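PDB 3W0K: bifunctional endomannanase/endoglucanase from Caldanaerobius polysaccharolyticus, which probably hydrolyses internal beta-glycosidic linkages of mannan and beta-glucan polysaccharides, as a family 5 glycoside hydrolase with a beta/alpha barrel. Local coordinates for residues R40-Y45 and S289-K294. Residues are numbered along the deposited sequence; the frame is centred on the assembly and turned at random.
Sequences RIPVDY and SLWNFK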
# COMPACT_ATOMS: atom_id res chain seq x y z
N ARG A 40 -0.62 6.57 3.57
CA ARG A 40 -0.31 6.20 2.20
C ARG A 40 -1.52 6.61 1.37
O ARG A 40 -2.66 6.35 1.75
CB ARG A 40 -0.04 4.70 2.06
CG ARG A 40 0.26 4.26 0.62
CD ARG A 40 0.79 2.84 0.60
NE ARG A 40 1.10 2.33 -0.74
CZ ARG A 40 0.30 1.55 -1.46
NH1 ARG A 40 -0.88 1.20 -0.99
NH2 ARG A 40 0.75 1.00 -2.58
N ILE A 41 -1.26 7.29 0.25
CA ILE A 41 -2.32 7.76 -0.62
C ILE A 41 -2.22 7.14 -2.01
O ILE A 41 -1.49 7.64 -2.87
CB ILE A 41 -2.27 9.31 -0.75
CG1 ILE A 41 -2.29 9.97 0.63
CG2 ILE A 41 -3.46 9.81 -1.58
CD1 ILE A 41 -3.60 9.81 1.37
N PRO A 42 -2.91 6.01 -2.24
CA PRO A 42 -2.89 5.33 -3.55
C PRO A 42 -3.84 6.07 -4.49
O PRO A 42 -5.03 6.18 -4.20
CB PRO A 42 -3.38 3.93 -3.21
CG PRO A 42 -4.34 4.18 -2.07
CD PRO A 42 -3.59 5.19 -1.23
N VAL A 43 -3.32 6.58 -5.60
CA VAL A 43 -4.15 7.34 -6.53
C VAL A 43 -4.30 6.77 -7.94
O VAL A 43 -3.49 5.95 -8.39
CB VAL A 43 -3.67 8.82 -6.63
CG1 VAL A 43 -3.57 9.43 -5.23
CG2 VAL A 43 -2.33 8.92 -7.35
N ASP A 44 -5.34 7.22 -8.63
CA ASP A 44 -5.69 6.81 -9.99
C ASP A 44 -5.29 7.98 -10.90
O ASP A 44 -5.85 9.07 -10.80
CB ASP A 44 -7.21 6.58 -10.05
CG ASP A 44 -7.68 6.00 -11.37
OD1 ASP A 44 -7.03 6.20 -12.42
OD2 ASP A 44 -8.75 5.35 -11.36
N TYR A 45 -4.33 7.74 -11.81
CA TYR A 45 -3.86 8.80 -12.71
C TYR A 45 -4.94 9.39 -13.62
O TYR A 45 -4.77 10.47 -14.17
CB TYR A 45 -2.67 8.31 -13.55
CG TYR A 45 -3.04 7.51 -14.79
CD1 TYR A 45 -3.11 8.12 -16.04
CD2 TYR A 45 -3.30 6.14 -14.70
CE1 TYR A 45 -3.44 7.39 -17.18
CE2 TYR A 45 -3.63 5.40 -15.84
CZ TYR A 45 -3.70 6.04 -17.07
OH TYR A 45 -4.03 5.33 -18.20
N SER A 289 1.06 -0.25 7.63
CA SER A 289 -0.06 0.62 7.31
C SER A 289 -1.29 -0.21 6.94
O SER A 289 -1.26 -0.96 5.97
CB SER A 289 0.33 1.54 6.15
OG SER A 289 -0.69 2.48 5.86
N LEU A 290 -2.36 -0.07 7.73
CA LEU A 290 -3.60 -0.81 7.49
C LEU A 290 -4.27 -0.28 6.22
O LEU A 290 -4.21 0.93 5.94
CB LEU A 290 -4.53 -0.66 8.69
CG LEU A 290 -5.60 -1.75 8.89
CD1 LEU A 290 -4.95 -3.08 9.24
CD2 LEU A 290 -6.55 -1.33 9.99
N TRP A 291 -4.90 -1.16 5.45
CA TRP A 291 -5.54 -0.75 4.20
C TRP A 291 -6.63 0.32 4.35
O TRP A 291 -6.72 1.22 3.52
CB TRP A 291 -6.05 -1.96 3.41
CG TRP A 291 -6.76 -1.56 2.14
CD1 TRP A 291 -8.04 -1.88 1.80
CD2 TRP A 291 -6.25 -0.73 1.09
NE1 TRP A 291 -8.37 -1.29 0.59
CE2 TRP A 291 -7.29 -0.58 0.14
CE3 TRP A 291 -5.03 -0.09 0.86
CZ2 TRP A 291 -7.13 0.19 -1.02
CZ3 TRP A 291 -4.87 0.67 -0.30
CH2 TRP A 291 -5.92 0.80 -1.22
N ASN A 292 -7.47 0.20 5.37
CA ASN A 292 -8.53 1.20 5.59
C ASN A 292 -8.45 1.74 7.01
O ASN A 292 -7.87 1.11 7.90
CB ASN A 292 -9.94 0.60 5.47
CG ASN A 292 -10.32 0.20 4.06
OD1 ASN A 292 -11.14 -0.70 3.88
ND2 ASN A 292 -9.79 0.90 3.06
N PHE A 293 -8.99 2.95 7.20
CA PHE A 293 -9.11 3.55 8.53
C PHE A 293 -10.59 3.25 8.76
O PHE A 293 -10.96 2.50 9.66
CB PHE A 293 -8.84 5.05 8.50
CG PHE A 293 -9.15 5.73 9.80
CD1 PHE A 293 -8.41 5.44 10.94
CD2 PHE A 293 -10.23 6.61 9.91
CE1 PHE A 293 -8.74 6.01 12.17
CE2 PHE A 293 -10.56 7.19 11.13
CZ PHE A 293 -9.81 6.89 12.26
N LYS A 294 -11.44 3.84 7.91
CA LYS A 294 -12.87 3.58 7.93
C LYS A 294 -13.07 2.64 6.74
O LYS A 294 -12.42 2.81 5.70
CB LYS A 294 -13.68 4.86 7.72
CG LYS A 294 -13.86 5.68 8.98
CD LYS A 294 -14.62 6.96 8.71
CE LYS A 294 -13.78 7.95 7.92
NZ LYS A 294 -14.52 9.22 7.70
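Arg40 and Trp291 meet at the C-terminal mouth of the beta/alpha barrel, where strand 38-44 and the end of strand 287-290 stand on both sides of strand 4-7. No hydrogen bond links the two segments, and the nearest CA atoms, those of Arg40 and Ser289, are 7.6 Å apart, so side chains alone bridge the gap. Followed outward, Arg40 starts with CB pointing at the other segment, 4.4 Å from Ser289 OG. Its CG lies opposite the backbone N (chi1 179°), and the chain runs on extended to NE, which carries the guanidinium into the barrel. NE forms a salt bridge with Asp133, while NH2 bonds to Asn136. The remaining nitrogen, NH1, pairs with Glu258 and Asn7 and comes within 4.1 Å of Trp291 CZ3. That approach is edge to edge: NH1 lies near the indole plane and not over its face, which argues against a cation-pi contact; the two planes are 59° apart. Trp291 presents the benzene end of its indole, with Pro42 CG 3.8 Å from CH2 in an oblique apolar contact. A bound Tris molecule, probably from the crystallisation liquor, lies about 3 Å from the Trp291 side chain and may mark a pocket here. Since GH5 enzymes bind substrate at this end of the barrel, the cluster probably lies at or beside the active-site pocket. Its chemistry implies a division of labour: acids and amides elsewhere in the barrel hold the buried guanidinium, whereas across the two segments Trp291 contributes van der Waals packing against Arg40 and Pro42.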